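Local coordinates for ADP/ATP-dependent NAD(P)H-hydrate dehydratase (Bacillus subtilis, PDB 3RPZ), which catalyses the ADP- or ATP-dependent dehydration of hydrated NADH and NADPH, returning the damaged nicotinamide cofactors to their usable form, at residues G133-R138 / L149-G154; I102-G107 / Q116-V121; T193-P198 / H237-A242. One frame throughout, in Å; residues are numbered along the deposited sequence.

Contact 1: G133-R138 / L149-G154; sequences GALAKR and LTPHPG. With NPW (beta-6-hydroxy-1,4,5,6-tetrahydronicotinamide adenine dinucleotide phosphate), chain D.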
loop_
_atom_site.group_PDB
_atom_site.type_symbol
_atom_site.label_atom_id
_atom_site.label_comp_id
_atom_site.label_asym_id
_atom_site.label_seq_id
_atom_site.Cartn_x
_atom_site.Cartn_y
_atom_site.Cartn_z
ATOM N N GLY A 133 -0.137 -24.535 11.125
ATOM C CA GLY A 133 0.609 -25.677 10.624
ATOM C C GLY A 133 1.588 -26.288 11.591
ATOM O O GLY A 133 2.054 -27.387 11.339
ATOM N N ALA A 134 1.907 -25.588 12.689
ATOM C CA ALA A 134 2.744 -26.133 13.761
ATOM C C ALA A 134 1.971 -26.895 14.809
ATOM O O ALA A 134 2.598 -27.455 15.738
ATOM C CB ALA A 134 3.567 -25.043 14.439
ATOM N N LEU A 135 0.635 -26.928 14.737
ATOM C CA LEU A 135 -0.163 -27.713 15.658
ATOM C C LEU A 135 -0.354 -29.149 15.153
ATOM O O LEU A 135 -0.810 -29.374 14.038
ATOM C CB LEU A 135 -1.495 -27.030 15.898
ATOM C CG LEU A 135 -1.408 -25.717 16.673
ATOM C CD1 LEU A 135 -2.789 -24.994 16.723
ATOM C CD2 LEU A 135 -0.850 -25.855 18.118
ATOM N N ALA A 136 0.004 -30.110 15.994
ATOM C CA ALA A 136 -0.084 -31.531 15.702
ATOM C C ALA A 136 -0.349 -32.270 16.997
ATOM O O ALA A 136 -0.215 -31.730 18.077
ATOM C CB ALA A 136 1.261 -32.017 15.075
ATOM N N LYS A 137 -0.676 -33.551 16.863
ATOM C CA LYS A 137 -0.796 -34.449 18.026
ATOM C C LYS A 137 0.600 -34.799 18.460
ATOM O O LYS A 137 1.326 -35.467 17.726
ATOM C CB LYS A 137 -1.625 -35.687 17.663
ATOM C CG LYS A 137 -1.832 -36.648 18.839
ATOM C CD LYS A 137 -2.766 -37.823 18.478
ATOM C CE LYS A 137 -4.190 -37.325 18.160
ATOM N NZ LYS A 137 -5.284 -38.383 18.015
ATOM N N ARG A 138 0.985 -34.347 19.650
ATOM C CA ARG A 138 2.348 -34.537 20.125
ATOM C C ARG A 138 2.424 -34.225 21.616
ATOM O O ARG A 138 1.444 -33.818 22.206
ATOM C CB ARG A 138 3.334 -33.661 19.347
ATOM C CG ARG A 138 3.119 -32.169 19.515
ATOM C CD ARG A 138 4.257 -31.322 19.060
ATOM N NE ARG A 138 5.443 -31.582 19.880
ATOM C CZ ARG A 138 6.688 -31.387 19.504
ATOM N NH1 ARG A 138 6.986 -30.976 18.271
ATOM N NH2 ARG A 138 7.637 -31.627 20.383
ATOM N N LEU A 149 -0.260 -22.867 22.793
ATOM C CA LEU A 149 -0.915 -23.407 21.628
ATOM C C LEU A 149 -2.158 -22.619 21.351
ATOM O O LEU A 149 -2.928 -22.347 22.273
ATOM C CB LEU A 149 -1.282 -24.881 21.892
ATOM C CG LEU A 149 -0.157 -25.775 22.454
ATOM C CD1 LEU A 149 -0.688 -27.209 22.558
ATOM C CD2 LEU A 149 1.102 -25.726 21.568
ATOM N N THR A 150 -2.435 -22.284 20.085
ATOM C CA THR A 150 -3.582 -21.459 19.743
ATOM C C THR A 150 -4.564 -22.100 18.745
ATOM O O THR A 150 -4.859 -21.541 17.710
ATOM C CB THR A 150 -3.144 -20.063 19.274
ATOM O OG1 THR A 150 -2.441 -20.170 18.013
ATOM C CG2 THR A 150 -2.248 -19.349 20.278
ATOM N N PRO A 151 -5.067 -23.295 19.051
ATOM C CA PRO A 151 -5.995 -23.956 18.164
ATOM C C PRO A 151 -7.386 -23.333 18.101
ATOM O O PRO A 151 -7.981 -22.982 19.117
ATOM C CB PRO A 151 -6.099 -25.352 18.754
ATOM C CG PRO A 151 -5.952 -25.117 20.228
ATOM C CD PRO A 151 -4.880 -24.053 20.293
ATOM N N HIS A 152 -7.942 -23.329 16.898
ATOM C CA HIS A 152 -9.390 -23.324 16.785
ATOM C C HIS A 152 -9.904 -24.739 17.007
ATOM O O HIS A 152 -9.126 -25.697 17.139
ATOM C CB HIS A 152 -9.855 -22.695 15.469
ATOM C CG HIS A 152 -9.404 -23.406 14.238
ATOM N ND1 HIS A 152 -9.552 -24.773 14.026
ATOM C CD2 HIS A 152 -8.885 -22.898 13.097
ATOM C CE1 HIS A 152 -9.056 -25.068 12.827
ATOM N NE2 HIS A 152 -8.668 -23.942 12.230
ATOM N N PRO A 153 -11.217 -24.938 17.102
ATOM C CA PRO A 153 -11.721 -26.285 17.437
ATOM C C PRO A 153 -11.277 -27.410 16.468
ATOM O O PRO A 153 -11.084 -28.517 16.898
ATOM C CB PRO A 153 -13.244 -26.074 17.462
ATOM C CG PRO A 153 -13.364 -24.702 17.988
ATOM C CD PRO A 153 -12.246 -23.916 17.310
ATOM N N GLY A 154 -11.098 -27.113 15.166
ATOM C CA GLY A 154 -10.608 -28.092 14.225
ATOM C C GLY A 154 -9.191 -28.520 14.563
ATOM O O GLY A 154 -8.843 -29.714 14.496
HETATM P P NPW D . -16.164 -26.686 9.460
HETATM O O1 NPW D . -15.629 -27.471 8.283
HETATM O O2 NPW D . -16.447 -25.235 9.245
HETATM O O3 NPW D . -17.330 -27.371 10.194
HETATM P PA NPW D . -8.210 -25.752 8.741
HETATM P PB NPW D . -7.486 -22.948 8.463
HETATM C C1A NPW D . -13.026 -26.305 11.757
HETATM C C1B NPW D . -3.607 -20.688 7.039
HETATM N N1C NPW D . -4.296 -19.463 6.711
HETATM N N1D NPW D . -16.082 -24.330 15.341
HETATM C C2A NPW D . -13.726 -26.248 10.401
HETATM O O2A NPW D . -15.020 -26.780 10.599
HETATM C C2B NPW D . -3.501 -20.986 8.539
HETATM O O2B NPW D . -2.536 -20.191 9.181
HETATM C C2C NPW D . -3.821 -18.543 5.914
HETATM C C2D NPW D . -16.164 -25.490 14.673
HETATM C C3A NPW D . -12.834 -27.119 9.534
HETATM O O3A NPW D . -13.081 -28.529 9.718
HETATM C C3B NPW D . -3.118 -22.476 8.444
HETATM O O3B NPW D . -1.705 -22.543 8.207
HETATM C C3C NPW D . -4.309 -17.456 5.390
HETATM N N3D NPW D . -15.336 -25.971 13.731
HETATM C C4B NPW D . -3.894 -22.938 7.201
HETATM O O4B NPW D . -4.345 -21.757 6.476
HETATM C C4C NPW D . -5.773 -17.176 5.713
HETATM C C4D NPW D . -14.313 -25.133 13.522
HETATM O O4D NPW D . -11.635 -26.363 11.425
HETATM C C4E NPW D . -11.464 -26.782 10.092
HETATM C C5A NPW D . -14.142 -23.866 14.145
HETATM C C5B NPW D . -5.125 -23.784 7.538
HETATM O O5B NPW D . -5.891 -23.163 8.573
HETATM C C5C NPW D . -6.458 -18.473 6.107
HETATM C C5E NPW D . -10.791 -25.632 9.342
HETATM O O5E NPW D . -9.428 -25.576 9.745
HETATM C C6C NPW D . -5.676 -19.212 7.229
HETATM O O6C NPW D . -5.606 -18.474 8.445
HETATM C C6D NPW D . -15.092 -23.434 15.128
HETATM N N6D NPW D . -15.061 -22.297 15.805
HETATM N N7A NPW D . -13.034 -23.179 13.691
HETATM C C7C NPW D . -3.542 -16.512 4.631
HETATM N N7C NPW D . -4.140 -15.417 4.186
HETATM O O7C NPW D . -2.338 -16.753 4.354
HETATM C C8A NPW D . -12.501 -24.040 12.741
HETATM N N9A NPW D . -13.304 -25.211 12.684
HETATM O OA1 NPW D . -8.490 -26.738 7.685
HETATM O OA2 NPW D . -7.155 -25.969 9.707
HETATM O OA3 NPW D . -8.089 -24.344 7.975
HETATM O OB1 NPW D . -7.905 -22.563 9.810
HETATM O OB2 NPW D . -7.813 -22.034 7.325
#
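Leu135 carries the apolar part of this contact by dividing its two methyls between Leu149 and Pro151. CD2 lies 3.9 Å from Leu149 CB, where the two leucine side chains cross obliquely. CD1 rests against the backbone and ring of the proline, 3.7 Å from Pro151 CA and 3.9 Å from Pro151 CB. A forked leucine suits this place because one residue fills both spots; Leu130 of strand 128-130 also packs on Leu135 and Leu149. Proline offers its partner a rigid hydrocarbon ring and brings no N-H that burial would have to satisfy.

The polar part belongs to the bound NADPH hydrate. His152, the N-cap of helix 153-160, has CG between its backbone N and carbonyl carbon (chi1 62°), and from there NE2 donates to the phosphate oxygen OB1 at 2.9 Å, a bent bond, 143° at the hydrogen. One face of the imidazole takes C8A of the adenine, 3.3 Å above the ring plane and toward its rim. Pro153 CG touches adenine C6D at 3.6 Å, and a side chain at Gly154 would strike ribose O4D. Replacing His152 by an alanine would probably leave OB1 without this donor and open a gap beneath C8A, letting the adenine shift. Between these two segments the contact is apolar, with no hydrogen bond across, while the hydrogen bond of the His152 imidazole goes to the ligand.

Contact 2: I102-G107 / Q116-V121; sequences IAIGPG and QAVDHV. With NPW (beta-6-hydroxy-1,4,5,6-tetrahydronicotinamide adenine dinucleotide phosphate), chain D.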
loop_
_atom_site.group_PDB
_atom_site.type_symbol
_atom_site.label_atom_id
_atom_site.label_comp_id
_atom_site.label_asym_id
_atom_site.label_seq_id
_atom_site.Cartn_x
_atom_site.Cartn_y
_atom_site.Cartn_z
ATOM N N ILE A 102 9.140 -16.454 20.456
ATOM C CA ILE A 102 9.116 -17.044 19.110
ATOM C C ILE A 102 7.696 -17.520 18.823
ATOM O O ILE A 102 7.085 -18.152 19.704
ATOM C CB ILE A 102 10.087 -18.233 18.998
ATOM C CG1 ILE A 102 11.501 -17.782 19.354
ATOM C CG2 ILE A 102 9.998 -18.895 17.605
ATOM C CD1 ILE A 102 12.527 -18.926 19.433
ATOM N N ALA A 103 7.190 -17.291 17.621
ATOM C CA ALA A 103 5.968 -17.913 17.147
ATOM C C ALA A 103 6.245 -18.671 15.882
ATOM O O ALA A 103 6.990 -18.208 15.027
ATOM C CB ALA A 103 4.880 -16.867 16.889
ATOM N N ILE A 104 5.588 -19.823 15.739
ATOM C CA ILE A 104 5.719 -20.655 14.545
ATOM C C ILE A 104 4.349 -21.171 14.115
ATOM O O ILE A 104 3.532 -21.525 14.956
ATOM C CB ILE A 104 6.714 -21.841 14.745
ATOM C CG1 ILE A 104 6.870 -22.678 13.476
ATOM C CG2 ILE A 104 6.378 -22.663 15.866
ATOM C CD1 ILE A 104 8.179 -23.547 13.315
ATOM N N GLY A 105 4.064 -21.149 12.813
ATOM C CA GLY A 105 2.956 -21.902 12.253
ATOM C C GLY A 105 2.040 -21.244 11.249
ATOM O O GLY A 105 1.529 -21.946 10.391
ATOM N N PRO A 106 1.701 -19.942 11.438
ATOM C CA PRO A 106 0.731 -19.356 10.498
ATOM C C PRO A 106 1.150 -19.484 9.056
ATOM O O PRO A 106 2.262 -19.124 8.722
ATOM C CB PRO A 106 0.575 -17.930 10.993
ATOM C CG PRO A 106 0.946 -17.971 12.454
ATOM C CD PRO A 106 2.059 -19.001 12.508
ATOM N N GLY A 107 0.290 -20.027 8.209
ATOM C CA GLY A 107 0.628 -20.234 6.795
ATOM C C GLY A 107 1.714 -21.207 6.483
ATOM O O GLY A 107 2.254 -21.217 5.390
ATOM N N GLN A 116 9.989 -30.590 13.086
ATOM C CA GLN A 116 11.402 -30.518 13.377
ATOM C C GLN A 116 11.822 -29.134 13.780
ATOM O O GLN A 116 12.625 -28.986 14.697
ATOM C CB GLN A 116 12.199 -31.022 12.188
ATOM C CG GLN A 116 12.044 -32.464 11.945
ATOM C CD GLN A 116 12.824 -33.331 12.924
ATOM O OE1 GLN A 116 12.254 -33.990 13.831
ATOM N NE2 GLN A 116 14.147 -33.383 12.709
ATOM N N ALA A 117 11.306 -28.140 13.075
ATOM C CA ALA A 117 11.568 -26.731 13.449
ATOM C C ALA A 117 11.025 -26.425 14.868
ATOM O O ALA A 117 11.714 -25.794 15.660
ATOM C CB ALA A 117 11.001 -25.757 12.409
ATOM N N VAL A 118 9.823 -26.914 15.165
ATOM C CA VAL A 118 9.246 -26.744 16.520
ATOM C C VAL A 118 10.190 -27.331 17.570
ATOM O O VAL A 118 10.547 -26.685 18.579
ATOM C CB VAL A 118 7.865 -27.408 16.594
ATOM C CG1 VAL A 118 7.421 -27.483 18.069
ATOM C CG2 VAL A 118 6.826 -26.688 15.717
ATOM N N ASP A 119 10.696 -28.546 17.304
ATOM C CA ASP A 119 11.556 -29.191 18.278
ATOM C C ASP A 119 12.818 -28.362 18.516
ATOM O O ASP A 119 13.253 -28.230 19.634
ATOM C CB ASP A 119 11.910 -30.587 17.823
ATOM C CG ASP A 119 10.763 -31.577 17.926
ATOM O OD1 ASP A 119 9.763 -31.271 18.578
ATOM O OD2 ASP A 119 10.902 -32.647 17.335
ATOM N N HIS A 120 13.405 -27.792 17.471
ATOM C CA HIS A 120 14.564 -26.940 17.651
ATOM C C HIS A 120 14.253 -25.641 18.394
ATOM O O HIS A 120 15.022 -25.249 19.257
ATOM C CB HIS A 120 15.263 -26.677 16.305
ATOM C CG HIS A 120 15.957 -27.871 15.783
ATOM N ND1 HIS A 120 17.007 -28.458 16.456
ATOM C CD2 HIS A 120 15.804 -28.566 14.634
ATOM C CE1 HIS A 120 17.445 -29.495 15.761
ATOM N NE2 HIS A 120 16.711 -29.610 14.674
ATOM N N VAL A 121 13.172 -24.991 18.048
ATOM C CA VAL A 121 12.792 -23.725 18.724
ATOM C C VAL A 121 12.527 -23.951 20.208
ATOM O O VAL A 121 12.913 -23.137 21.031
ATOM C CB VAL A 121 11.630 -23.153 18.054
ATOM C CG1 VAL A 121 10.858 -22.132 18.953
ATOM C CG2 VAL A 121 12.112 -22.556 16.657
HETATM P P NPW D . -16.164 -26.686 9.460
HETATM O O1 NPW D . -15.629 -27.471 8.283
HETATM O O2 NPW D . -16.447 -25.235 9.245
HETATM O O3 NPW D . -17.330 -27.371 10.194
HETATM P PA NPW D . -8.210 -25.752 8.741
HETATM P PB NPW D . -7.486 -22.948 8.463
HETATM C C1A NPW D . -13.026 -26.305 11.757
HETATM C C1B NPW D . -3.607 -20.688 7.039
HETATM N N1C NPW D . -4.296 -19.463 6.711
HETATM N N1D NPW D . -16.082 -24.330 15.341
HETATM C C2A NPW D . -13.726 -26.248 10.401
HETATM O O2A NPW D . -15.020 -26.780 10.599
HETATM C C2B NPW D . -3.501 -20.986 8.539
HETATM O O2B NPW D . -2.536 -20.191 9.181
HETATM C C2C NPW D . -3.821 -18.543 5.914
HETATM C C2D NPW D . -16.164 -25.490 14.673
HETATM C C3A NPW D . -12.834 -27.119 9.534
HETATM O O3A NPW D . -13.081 -28.529 9.718
HETATM C C3B NPW D . -3.118 -22.476 8.444
HETATM O O3B NPW D . -1.705 -22.543 8.207
HETATM C C3C NPW D . -4.309 -17.456 5.390
HETATM N N3D NPW D . -15.336 -25.971 13.731
HETATM C C4B NPW D . -3.894 -22.938 7.201
HETATM O O4B NPW D . -4.345 -21.757 6.476
HETATM C C4C NPW D . -5.773 -17.176 5.713
HETATM C C4D NPW D . -14.313 -25.133 13.522
HETATM O O4D NPW D . -11.635 -26.363 11.425
HETATM C C4E NPW D . -11.464 -26.782 10.092
HETATM C C5A NPW D . -14.142 -23.866 14.145
HETATM C C5B NPW D . -5.125 -23.784 7.538
HETATM O O5B NPW D . -5.891 -23.163 8.573
HETATM C C5C NPW D . -6.458 -18.473 6.107
HETATM C C5E NPW D . -10.791 -25.632 9.342
HETATM O O5E NPW D . -9.428 -25.576 9.745
HETATM C C6C NPW D . -5.676 -19.212 7.229
HETATM O O6C NPW D . -5.606 -18.474 8.445
HETATM C C6D NPW D . -15.092 -23.434 15.128
HETATM N N6D NPW D . -15.061 -22.297 15.805
HETATM N N7A NPW D . -13.034 -23.179 13.691
HETATM C C7C NPW D . -3.542 -16.512 4.631
HETATM N N7C NPW D . -4.140 -15.417 4.186
HETATM O O7C NPW D . -2.338 -16.753 4.354
HETATM C C8A NPW D . -12.501 -24.040 12.741
HETATM N N9A NPW D . -13.304 -25.211 12.684
HETATM O OA1 NPW D . -8.490 -26.738 7.685
HETATM O OA2 NPW D . -7.155 -25.969 9.707
HETATM O OA3 NPW D . -8.089 -24.344 7.975
HETATM O OB1 NPW D . -7.905 -22.563 9.810
HETATM O OB2 NPW D . -7.813 -22.034 7.325
#
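The beta-alpha-beta unit of strand 101-104, helix 112-121 and strand 128-130 closes on itself here, where Ile102 and Ile104 of its first strand meet Ala117, Val118 and Val121 of its helix. The axes of the short segments approach to 10.0 Å at 168°, nearly antiparallel, as expected when a helix carries the chain back between two parallel strands.

Ile102 and Val121 reach toward each other tip to tip: Val121 CG1 sits 3.6 Å from both Ile102 CG2 and Ile102 CD1, so that one valine methyl is straddled by the two branches of the isoleucine. One turn earlier on the helix, Ile104 extends its longer branch toward Ala117. With CG1 anti to the backbone N (chi1 -178°), its CD1 arrives 3.7 Å from Ala117 CB, and alanine is small enough to receive it. The shorter branch packs less closely on Val118, Ile104 CG2 to Val118 CG2 at 4.1 Å. Beta-branched residues suit the strand, and the intervening Ala103 turns to the other face of the sheet, against Thr222 and Leu226 of helix 217-231.

Beyond the strand the same segment becomes ligand loop. Gly107 N donates to the ribose hydroxyl oxygen O2B of the NADPH hydrate at 3.0 Å, fairly straight at 161°, and only weakly to O3B at 3.2 Å. Gly105 has backbone angles that would jam a side chain against the preceding carbonyl, and Gly107 has a positive phi, so glycine fits both places. A buried strand-helix interface with the ligand at the loop following the strand's C-terminal end is typical of alpha/beta folds such as the ribokinase-like fold to which this enzyme family belongs.

Contact 3: T193-P198 / H237-A242; sequences TVIAFP and HAVLNA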
loop_
_atom_site.group_PDB
_atom_site.type_symbol
_atom_site.label_atom_id
_atom_site.label_comp_id
_atom_site.label_asym_id
_atom_site.label_seq_id
_atom_site.Cartn_x
_atom_site.Cartn_y
_atom_site.Cartn_z
ATOM N N THR A 193 -13.502 -17.348 23.657
ATOM C CA THR A 193 -12.230 -18.042 23.646
ATOM C C THR A 193 -11.859 -18.449 25.072
ATOM O O THR A 193 -11.977 -17.641 26.012
ATOM C CB THR A 193 -11.138 -17.161 23.004
ATOM O OG1 THR A 193 -11.364 -17.114 21.576
ATOM C CG2 THR A 193 -9.701 -17.723 23.248
ATOM N N VAL A 194 -11.365 -19.660 25.218
ATOM C CA VAL A 194 -10.880 -20.165 26.511
ATOM C C VAL A 194 -9.378 -20.027 26.580
ATOM O O VAL A 194 -8.678 -20.393 25.602
ATOM C CB VAL A 194 -11.219 -21.658 26.744
ATOM C CG1 VAL A 194 -10.803 -22.099 28.163
ATOM C CG2 VAL A 194 -12.684 -21.918 26.535
ATOM N N ILE A 195 -8.844 -19.416 27.635
ATOM C CA ILE A 195 -7.409 -19.362 27.862
ATOM C C ILE A 195 -7.112 -20.226 29.070
ATOM O O ILE A 195 -7.404 -19.845 30.209
ATOM C CB ILE A 195 -6.897 -17.925 28.081
ATOM C CG1 ILE A 195 -7.344 -16.974 26.964
ATOM C CG2 ILE A 195 -5.331 -17.938 28.193
ATOM C CD1 ILE A 195 -8.696 -16.279 27.172
ATOM N N ALA A 196 -6.584 -21.425 28.828
ATOM C CA ALA A 196 -6.308 -22.414 29.850
ATOM C C ALA A 196 -4.814 -22.557 30.080
ATOM O O ALA A 196 -4.068 -22.793 29.144
ATOM C CB ALA A 196 -6.919 -23.744 29.488
ATOM N N PHE A 197 -4.385 -22.387 31.332
ATOM C CA PHE A 197 -2.986 -22.454 31.725
ATOM C C PHE A 197 -2.702 -23.824 32.354
ATOM O O PHE A 197 -3.584 -24.409 32.974
ATOM C CB PHE A 197 -2.654 -21.303 32.689
ATOM C CG PHE A 197 -2.722 -19.961 32.043
ATOM C CD1 PHE A 197 -1.696 -19.510 31.262
ATOM C CD2 PHE A 197 -3.855 -19.203 32.134
ATOM C CE1 PHE A 197 -1.792 -18.301 30.607
ATOM C CE2 PHE A 197 -3.946 -17.998 31.479
ATOM C CZ PHE A 197 -2.926 -17.532 30.733
ATOM N N PRO A 198 -1.459 -24.292 32.192
ATOM C CA PRO A 198 -1.166 -25.652 32.642
ATOM C C PRO A 198 -1.101 -25.759 34.148
ATOM O O PRO A 198 -1.071 -26.884 34.691
ATOM C CB PRO A 198 0.151 -25.951 31.978
ATOM C CG PRO A 198 0.775 -24.603 31.652
ATOM C CD PRO A 198 -0.372 -23.684 31.395
ATOM N N HIS A 237 -0.383 -12.617 31.338
ATOM C CA HIS A 237 -1.069 -11.377 31.010
ATOM C C HIS A 237 -0.939 -11.032 29.566
ATOM O O HIS A 237 -1.853 -10.496 28.949
ATOM C CB HIS A 237 -0.523 -10.231 31.863
ATOM C CG HIS A 237 -0.741 -10.425 33.313
ATOM N ND1 HIS A 237 -0.044 -9.698 34.257
ATOM C CD2 HIS A 237 -1.565 -11.254 33.977
ATOM C CE1 HIS A 237 -0.434 -10.110 35.458
ATOM N NE2 HIS A 237 -1.370 -11.032 35.329
ATOM N N ALA A 238 0.238 -11.311 28.989
ATOM C CA ALA A 238 0.433 -11.077 27.578
ATOM C C ALA A 238 -0.586 -11.842 26.726
ATOM O O ALA A 238 -1.207 -11.285 25.822
ATOM C CB ALA A 238 1.839 -11.504 27.141
ATOM N N VAL A 239 -0.786 -13.136 27.018
ATOM C CA VAL A 239 -1.733 -13.967 26.279
ATOM C C VAL A 239 -3.153 -13.437 26.463
ATOM O O VAL A 239 -3.903 -13.224 25.511
ATOM C CB VAL A 239 -1.630 -15.435 26.706
ATOM C CG1 VAL A 239 -2.716 -16.265 25.991
ATOM C CG2 VAL A 239 -0.250 -16.000 26.387
ATOM N N LEU A 240 -3.513 -13.191 27.711
ATOM C CA LEU A 240 -4.885 -12.746 28.028
ATOM C C LEU A 240 -5.210 -11.381 27.417
ATOM O O LEU A 240 -6.279 -11.178 26.834
ATOM C CB LEU A 240 -5.100 -12.698 29.562
ATOM C CG LEU A 240 -5.103 -14.079 30.208
ATOM C CD1 LEU A 240 -4.730 -13.925 31.702
ATOM C CD2 LEU A 240 -6.448 -14.732 30.026
ATOM N N ASN A 241 -4.258 -10.454 27.483
ATOM C CA ASN A 241 -4.454 -9.132 26.889
ATOM C C ASN A 241 -4.469 -9.156 25.380
ATOM O O ASN A 241 -5.201 -8.377 24.782
ATOM C CB ASN A 241 -3.441 -8.113 27.403
ATOM C CG ASN A 241 -3.695 -7.754 28.896
ATOM O OD1 ASN A 241 -4.834 -7.918 29.385
ATOM N ND2 ASN A 241 -2.679 -7.259 29.612
ATOM N N ALA A 242 -3.705 -10.046 24.750
ATOM C CA ALA A 242 -3.720 -10.145 23.320
ATOM C C ALA A 242 -5.062 -10.620 22.850
ATOM O O ALA A 242 -5.657 -10.061 21.912
ATOM C CB ALA A 242 -2.592 -11.070 22.821
#
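The Phe197 ring meets Leu240 with its edge: Leu240 CG lies near the ring plane, 4.1 Å from Phe197 CZ, and Leu240 CD1 stands 4.2 Å from Phe197 CE2 at the same rim. The two side chains pass at a slant, so the contact uses the outer carbons of the ring and not its pi cloud, which takes part in a cation-pi interaction with Lys236. Phenylalanine suits this position because it is long enough to bridge from the strand end to the helix.

Two residues back, Ile195 supplies the second point of contact. Leu240 CD2 presses on it from the helix, 3.8 Å from Ile195 CB and 3.9 Å from Ile195 CD1, so that this one methyl is received by the base and the end of the isoleucine together. Ile195 CG2, also 3.9 Å from Leu240 CD2, is held anti to the backbone N by a chi1 of -52° and meets Val239 CG1 at 3.8 Å, the isoleucine and valine side chains sliding past each other in opposite directions.

Leu240 is therefore shared between Ile195 of the strand and Phe197 just beyond it, while Val239 extends the seam toward Val187 of strand 185-188. No hydrogen bond crosses between the two segments: the chemistry is wholly dispersive, and the fit depends on branched shapes meeting, while the Asn241 amide bonds to Trp9, Thr17 and His232 and Thr193 OG1 to Gly190.

All three contacts are buried, and in each the side chains that meet across the segments are apolar. Contacts 2 and 3 are both strand-against-helix packings on the same mixed sheet, their centres about 20 Å apart, contact 2 on a parallel strand and contact 3 on an antiparallel one toward its edge. Contact 1 differs, joining a loop to the end of strand 147-149 and the residues after it. It touches contact 2 through the salt bridge of Arg138 NH1 with Asp119 OD1 at 2.8 Å and a probable Gly133-Gly105 backbone bond. Contacts 1 and 2 also meet the NADPH hydrate, one at phosphate and adenine, the other at a ribose; AMP touches His152 of contact 1 and Thr193 of contact 3.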